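Local coordinates for protein tryptophan halogenase superfamily (Brevundimonas sp. BAL3, PDB 6FRL) that catalyses flavin-dependent halogenation, preferring bromination over chlorination, and belongs to the tryptophan halogenase superfamily, at residues E389-R392 and V393-F396; V438-R441 and W442-F445. All coordinates share one frame; numbering follows the deposited sequence.

Interaction 1. Residues E389-R392 and V393-F396; sequences EMER and VRDF
Asp395 OD2 is held by Arg392 NH2 at 3.0 Å, by a water and, from helix 422-434, by the hydroxyl of Thr423. OD2 sits at the edge of the Arg392 guanidinium, in its plane, whereas the arginine nitrogen approaches from 50° out of the carboxylate plane. Two bends in the arginine chain, at chi2 (-72°) and chi3 (73°), curl it back alongside Asp395 and bring NH2 to the acid. The same water accepts from Arg392 NE at 2.8 Å and donates to OD2, closing a small ring between the two side chains.

The other carboxylate oxygen, OD1, belongs to Arg394, whose NE and NH2 both converge on it, each at 3.0 Å, from one face of the carboxylate. Asp395 thus draws two guanidinium groups together, and the positive surroundings would be expected to stabilise its anionic form. Glu391 enters the network through a long salt bridge of 3.8 Å from OE1 to Arg392 NH1, although OE1 is bound more strongly by Arg388. Its CB packs 3.7 Å from Arg394 NH2, over one face of that guanidinium and toward the rim, while Trp242 makes a cation-pi contact with the same arginine.

All this is built on helix 376-402, where the pairs that meet, Arg392 with Asp395 and Glu391 with Arg394, are spaced i to i+3. Backbone bonds of the i to i+4 kind run beneath, among them Arg394 N to Met390 O at 2.9 Å; the one from Phe396 N to Arg392 O is weak. Val393 rests on Leu347, its CG2 3.4 Å from Glu389 O. Glu389 sends its carboxylate to Arg364 and Thr360 of helix 354-367.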
ATOM      1  N   GLU B 389     -12.179   4.810   1.827  1.00 27.07           N
ATOM      2  CA  GLU B 389     -11.750   4.699   3.237  1.00 29.20           C
ATOM      3  C   GLU B 389     -12.960   4.461   4.197  1.00 27.69           C
ATOM      4  O   GLU B 389     -12.915   3.613   5.115  1.00 27.23           O
ATOM      5  CB  GLU B 389     -10.898   5.936   3.635  1.00 30.96           C
ATOM      6  CG  GLU B 389     -10.691   6.192   5.135  1.00 31.43           C
ATOM      7  CD  GLU B 389      -9.803   7.395   5.396  1.00 34.36           C
ATOM      8  OE1 GLU B 389     -10.356   8.488   5.586  1.00 43.05           O
ATOM      9  OE2 GLU B 389      -8.556   7.279   5.386  1.00 37.00           O
ATOM     10  N   MET B 390     -14.039   5.192   3.957  1.00 26.28           N
ATOM     11  CA  MET B 390     -15.263   4.995   4.735  1.00 27.90           C
ATOM     12  C   MET B 390     -15.786   3.581   4.570  1.00 26.14           C
ATOM     13  O   MET B 390     -16.164   2.951   5.554  1.00 29.06           O
ATOM     14  CB  MET B 390     -16.353   6.033   4.357  1.00 29.95           C
ATOM     15  CG  MET B 390     -16.067   7.456   4.861  1.00 29.67           C
ATOM     16  SD  MET B 390     -16.143   7.628   6.653  1.00 30.27           S
ATOM     17  CE  MET B 390     -17.910   7.466   6.923  1.00 28.88           C
ATOM     18  N   GLU B 391     -15.767   3.069   3.348  1.00 24.97           N
ATOM     19  CA  GLU B 391     -16.247   1.718   3.071  1.00 26.35           C
ATOM     20  C   GLU B 391     -15.358   0.674   3.778  1.00 28.18           C
ATOM     21  O   GLU B 391     -15.874  -0.333   4.328  1.00 28.22           O
ATOM     22  CB  GLU B 391     -16.301   1.434   1.542  1.00 27.30           C
ATOM     23  CG  GLU B 391     -17.379   2.206   0.748  1.00 27.00           C
ATOM     24  CD  GLU B 391     -17.161   2.157  -0.760  1.00 28.31           C
ATOM     25  OE1 GLU B 391     -16.117   1.635  -1.244  1.00 31.68           O
ATOM     26  OE2 GLU B 391     -18.023   2.640  -1.500  1.00 27.82           O
ATOM     27  N   ARG B 392     -14.037   0.898   3.756  1.00 29.24           N
ATOM     28  CA  ARG B 392     -13.105  -0.005   4.441  1.00 28.50           C
ATOM     29  C   ARG B 392     -13.310  -0.026   5.966  1.00 26.27           C
ATOM     30  O   ARG B 392     -13.198  -1.074   6.583  1.00 28.48           O
ATOM     31  CB  ARG B 392     -11.657   0.293   4.050  1.00 28.36           C
ATOM     32  CG  ARG B 392     -11.351   0.235   2.559  1.00 30.07           C
ATOM     33  CD  ARG B 392     -11.341  -1.162   2.013  1.00 32.17           C
ATOM     34  NE  ARG B 392     -12.685  -1.728   1.896  1.00 34.03           N
ATOM     35  CZ  ARG B 392     -13.561  -1.433   0.938  1.00 34.79           C
ATOM     36  NH1 ARG B 392     -13.260  -0.564  -0.032  1.00 33.68           N
ATOM     37  NH2 ARG B 392     -14.764  -2.014   0.963  1.00 34.88           N
ATOM     38  N   VAL B 393     -13.708   1.091   6.564  1.00 26.65           N
ATOM     39  CA  VAL B 393     -14.033   1.111   8.014  1.00 27.59           C
ATOM     40  C   VAL B 393     -15.396   0.467   8.297  1.00 28.44           C
ATOM     41  O   VAL B 393     -15.558  -0.291   9.276  1.00 32.07           O
ATOM     42  CB  VAL B 393     -13.988   2.544   8.597  1.00 26.58           C
ATOM     43  CG1 VAL B 393     -14.443   2.587  10.063  1.00 25.89           C
ATOM     44  CG2 VAL B 393     -12.578   3.127   8.462  1.00 25.55           C
ATOM     45  N   ARG B 394     -16.377   0.799   7.476  1.00 28.57           N
ATOM     46  CA  ARG B 394     -17.676   0.105   7.529  1.00 31.05           C
ATOM     47  C   ARG B 394     -17.557  -1.440   7.575  1.00 30.13           C
ATOM     48  O   ARG B 394     -18.096  -2.087   8.480  1.00 30.98           O
ATOM     49  CB  ARG B 394     -18.527   0.535   6.336  1.00 31.20           C
ATOM     50  CG  ARG B 394     -19.916  -0.082   6.240  1.00 32.19           C
ATOM     51  CD  ARG B 394     -20.398  -0.002   4.814  1.00 33.45           C
ATOM     52  NE  ARG B 394     -19.518  -0.720   3.884  1.00 34.40           N
ATOM     53  CZ  ARG B 394     -19.624  -0.671   2.557  1.00 34.69           C
ATOM     54  NH1 ARG B 394     -20.578   0.061   1.994  1.00 33.04           N
ATOM     55  NH2 ARG B 394     -18.766  -1.357   1.792  1.00 34.75           N
ATOM     56  N   ASP B 395     -16.840  -2.000   6.603  1.00 31.36           N
ATOM     57  CA  ASP B 395     -16.620  -3.449   6.507  1.00 32.15           C
ATOM     58  C   ASP B 395     -15.960  -4.036   7.747  1.00 32.94           C
ATOM     59  O   ASP B 395     -16.374  -5.089   8.210  1.00 35.96           O
ATOM     60  CB  ASP B 395     -15.784  -3.794   5.265  1.00 31.65           C
ATOM     61  CG  ASP B 395     -16.549  -3.585   3.970  1.00 32.65           C
ATOM     62  OD1 ASP B 395     -17.714  -3.121   4.008  1.00 34.63           O
ATOM     63  OD2 ASP B 395     -15.971  -3.874   2.911  1.00 31.33           O
ATOM     64  N   PHE B 396     -14.941  -3.376   8.292  1.00 30.38           N
ATOM     65  CA  PHE B 396     -14.368  -3.841   9.555  1.00 29.74           C
ATOM     66  C   PHE B 396     -15.411  -3.859  10.665  1.00 28.74           C
ATOM     67  O   PHE B 396     -15.477  -4.836  11.415  1.00 26.31           O
ATOM     68  CB  PHE B 396     -13.145  -2.989   9.951  1.00 30.80           C
ATOM     69  CG  PHE B 396     -12.348  -3.537  11.105  1.00 29.96           C
ATOM     70  CD1 PHE B 396     -11.786  -4.808  11.032  1.00 30.65           C
ATOM     71  CD2 PHE B 396     -12.099  -2.762  12.237  1.00 30.16           C
ATOM     72  CE1 PHE B 396     -11.020  -5.314  12.100  1.00 28.28           C
ATOM     73  CE2 PHE B 396     -11.342  -3.260  13.292  1.00 30.07           C
ATOM     74  CZ  PHE B 396     -10.805  -4.549  13.219  1.00 27.73           C
TER
HETATM   75  O   HOH W   1     -13.489  -4.217   3.027  1.00 29.40           O

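Interaction 2. Residues V438-R441 and W442-F445; sequences VRYR and WEMF
Val438 O and Glu443 OE1 approach to 4.1 Å around Lys427 of helix 422-434, whose NZ makes a salt bridge to the glutamate oxygen and a hydrogen bond to the valine carbonyl. CG1 of the valine lies over one face of the Tyr440 ring, toward its rim. Tyr440 uses its backbone N for a weak hydrogen bond of 3.5 Å to Glu443 OE1, and its CD2 lies 3.7 Å from the same oxygen. A bend at chi2 (-88°) folds the glutamate chain back along the loop toward these atoms, and CG passes 3.5 Å from Tyr440 O. A water donates to Tyr440 O at 2.9 Å and accepts weakly from Glu443 N, spanning the two ends of the turn. The phenol hydroxyl binds the carbonyl of Thr423. Arg441 follows, its CB set 3.4 Å from Trp442 CD1; guanidinium and indole planes stand 61° apart. Its NH2 hydrogen-bonds a glycerol and makes a long, weak ion pair with Asp384 of helix 376-402, and the residue packs on Arg441 of the second subunit. With the Arg441 backbone in the polyproline II region and Trp442 at positive phi (74°), residues 440-443 form a type II beta turn, closed through water, in the loop leading to helix 447-456.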
ATOM      1  N   VAL B 438      -7.069 -10.164   2.148  1.00 33.07           N
ATOM      2  CA  VAL B 438      -7.342  -9.381   0.953  1.00 34.80           C
ATOM      3  C   VAL B 438      -7.043  -7.933   1.339  1.00 35.88           C
ATOM      4  O   VAL B 438      -7.484  -7.443   2.394  1.00 36.91           O
ATOM      5  CB  VAL B 438      -8.820  -9.539   0.484  1.00 34.95           C
ATOM      6  CG1 VAL B 438      -9.124  -8.596  -0.672  1.00 33.35           C
ATOM      7  CG2 VAL B 438      -9.107 -10.988   0.119  1.00 34.71           C
ATOM      8  N   ARG B 439      -6.278  -7.261   0.502  1.00 39.62           N
ATOM      9  CA  ARG B 439      -5.860  -5.901   0.796  1.00 48.27           C
ATOM     10  C   ARG B 439      -6.420  -4.963  -0.267  1.00 43.63           C
ATOM     11  O   ARG B 439      -6.133  -5.094  -1.464  1.00 41.25           O
ATOM     12  CB  ARG B 439      -4.334  -5.827   0.887  1.00 61.34           C
ATOM     13  CG  ARG B 439      -3.804  -6.453   2.185  1.00 74.78           C
ATOM     14  CD  ARG B 439      -2.278  -6.378   2.341  1.00 80.61           C
ATOM     15  NE  ARG B 439      -1.756  -7.584   3.012  1.00 89.24           N
ATOM     16  CZ  ARG B 439      -0.639  -7.663   3.748  1.00 96.33           C
ATOM     17  NH1 ARG B 439       0.144  -6.599   3.942  1.00104.82           N
ATOM     18  NH2 ARG B 439      -0.304  -8.830   4.307  1.00 85.58           N
ATOM     19  N   TYR B 440      -7.267  -4.051   0.182  1.00 39.22           N
ATOM     20  CA  TYR B 440      -7.759  -2.985  -0.660  1.00 38.44           C
ATOM     21  C   TYR B 440      -6.973  -1.710  -0.347  1.00 37.70           C
ATOM     22  O   TYR B 440      -6.148  -1.663   0.582  1.00 38.96           O
ATOM     23  CB  TYR B 440      -9.253  -2.808  -0.425  1.00 39.00           C
ATOM     24  CG  TYR B 440     -10.113  -4.053  -0.674  1.00 37.82           C
ATOM     25  CD1 TYR B 440     -10.256  -4.599  -1.955  1.00 39.31           C
ATOM     26  CD2 TYR B 440     -10.798  -4.682   0.377  1.00 39.08           C
ATOM     27  CE1 TYR B 440     -11.045  -5.733  -2.182  1.00 37.11           C
ATOM     28  CE2 TYR B 440     -11.613  -5.805   0.157  1.00 38.99           C
ATOM     29  CZ  TYR B 440     -11.730  -6.324  -1.132  1.00 38.40           C
ATOM     30  OH  TYR B 440     -12.514  -7.440  -1.339  1.00 39.10           O
ATOM     31  N   ARG B 441      -7.202  -0.669  -1.129  1.00 40.35           N
ATOM     32  CA  ARG B 441      -6.563   0.642  -0.866  1.00 41.08           C
ATOM     33  C   ARG B 441      -7.334   1.297   0.282  1.00 37.15           C
ATOM     34  O   ARG B 441      -8.563   1.070   0.449  1.00 31.17           O
ATOM     35  CB  ARG B 441      -6.587   1.576  -2.094  1.00 44.61           C
ATOM     36  CG  ARG B 441      -6.067   0.977  -3.395  1.00 49.01           C
ATOM     37  CD  ARG B 441      -6.412   1.842  -4.612  1.00 56.16           C
ATOM     38  NE  ARG B 441      -7.852   1.889  -4.950  1.00 63.83           N
ATOM     39  CZ  ARG B 441      -8.496   2.935  -5.502  1.00 64.39           C
ATOM     40  NH1 ARG B 441      -7.857   4.071  -5.796  1.00 67.53           N
ATOM     41  NH2 ARG B 441      -9.802   2.856  -5.759  1.00 61.52           N
ATOM     42  N   TRP B 442      -6.606   2.088   1.066  1.00 35.51           N
ATOM     43  CA  TRP B 442      -7.191   3.020   2.055  1.00 36.87           C
ATOM     44  C   TRP B 442      -7.762   2.362   3.321  1.00 36.91           C
ATOM     45  O   TRP B 442      -8.650   2.917   3.976  1.00 40.60           O
ATOM     46  CB  TRP B 442      -8.212   3.971   1.377  1.00 38.65           C
ATOM     47  CG  TRP B 442      -7.613   4.676   0.186  1.00 40.69           C
ATOM     48  CD1 TRP B 442      -7.948   4.531  -1.139  1.00 42.50           C
ATOM     49  CD2 TRP B 442      -6.543   5.611   0.228  1.00 44.26           C
ATOM     50  NE1 TRP B 442      -7.160   5.348  -1.917  1.00 42.97           N
ATOM     51  CE2 TRP B 442      -6.283   6.013  -1.104  1.00 44.48           C
ATOM     52  CE3 TRP B 442      -5.779   6.166   1.276  1.00 51.62           C
ATOM     53  CZ2 TRP B 442      -5.280   6.924  -1.423  1.00 49.54           C
ATOM     54  CZ3 TRP B 442      -4.783   7.092   0.968  1.00 52.37           C
ATOM     55  CH2 TRP B 442      -4.543   7.465  -0.375  1.00 57.17           C
ATOM     56  N   GLU B 443      -7.212   1.203   3.682  1.00 36.72           N
ATOM     57  CA  GLU B 443      -7.568   0.501   4.915  1.00 36.49           C
ATOM     58  C   GLU B 443      -7.015   1.283   6.117  1.00 31.43           C
ATOM     59  O   GLU B 443      -5.828   1.557   6.190  1.00 30.58           O
ATOM     60  CB  GLU B 443      -6.921  -0.896   4.959  1.00 41.52           C
ATOM     61  CG  GLU B 443      -7.272  -1.877   3.847  1.00 46.88           C
ATOM     62  CD  GLU B 443      -8.512  -2.730   4.105  1.00 47.91           C
ATOM     63  OE1 GLU B 443      -8.745  -3.606   3.269  1.00 49.49           O
ATOM     64  OE2 GLU B 443      -9.249  -2.552   5.103  1.00 50.73           O
ATOM     65  N   MET B 444      -7.877   1.613   7.072  1.00 29.45           N
ATOM     66  CA  MET B 444      -7.451   2.192   8.323  1.00 27.52           C
ATOM     67  C   MET B 444      -6.846   1.084   9.209  1.00 29.89           C
ATOM     68  O   MET B 444      -5.901   1.361   9.993  1.00 28.46           O
ATOM     69  CB  MET B 444      -8.631   2.804   9.015  1.00 26.91           C
ATOM     70  CG  MET B 444      -8.282   3.524  10.315  1.00 30.32           C
ATOM     71  SD  MET B 444      -9.598   4.681  10.753  1.00 31.66           S
ATOM     72  CE  MET B 444      -9.293   5.983   9.545  1.00 30.61           C
ATOM     73  N   PHE B 445      -7.392  -0.139   9.054  1.00 28.68           N
ATOM     74  CA  PHE B 445      -7.054  -1.295   9.852  1.00 29.12           C
ATOM     75  C   PHE B 445      -6.244  -2.294   9.067  1.00 30.87           C
ATOM     76  O   PHE B 445      -6.674  -2.772   8.032  1.00 32.19           O
ATOM     77  CB  PHE B 445      -8.343  -1.934  10.376  1.00 28.87           C
ATOM     78  CG  PHE B 445      -9.073  -1.035  11.313  1.00 28.09           C
ATOM     79  CD1 PHE B 445      -8.606  -0.869  12.610  1.00 26.03           C
ATOM     80  CD2 PHE B 445     -10.118  -0.253  10.864  1.00 25.42           C
ATOM     81  CE1 PHE B 445      -9.218   0.022  13.473  1.00 25.89           C
ATOM     82  CE2 PHE B 445     -10.749   0.612  11.731  1.00 25.85           C
ATOM     83  CZ  PHE B 445     -10.291   0.754  13.045  1.00 26.22           C
TER
HETATM   84  O   HOH W   2      -4.452  -0.351   2.502  1.00 27.72           O

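Overall arrangement
Interactions 1 and 2 have centres 9 Å apart, and the loop of 438-445 packs along helix 376-402. Phe396 and Phe445 stack, with their CD2 atoms 3.5 Å apart, and both touch Glu351, in a loop that in related tryptophan halogenases borders the halogenation site. Arg392 CD meets Tyr440 CB at 3.6 Å, while Arg392 CG lies 3.6 Å from Arg441 O and Glu389 CB 3.8 Å from Trp442 O. Thr423 ties the two together: its hydroxyl serves Asp395 and its carbonyl Tyr440. Glycerol, probably from crystallisation, lies about 3 Å from the Arg441 side chain and about 5 Å from that of Arg392.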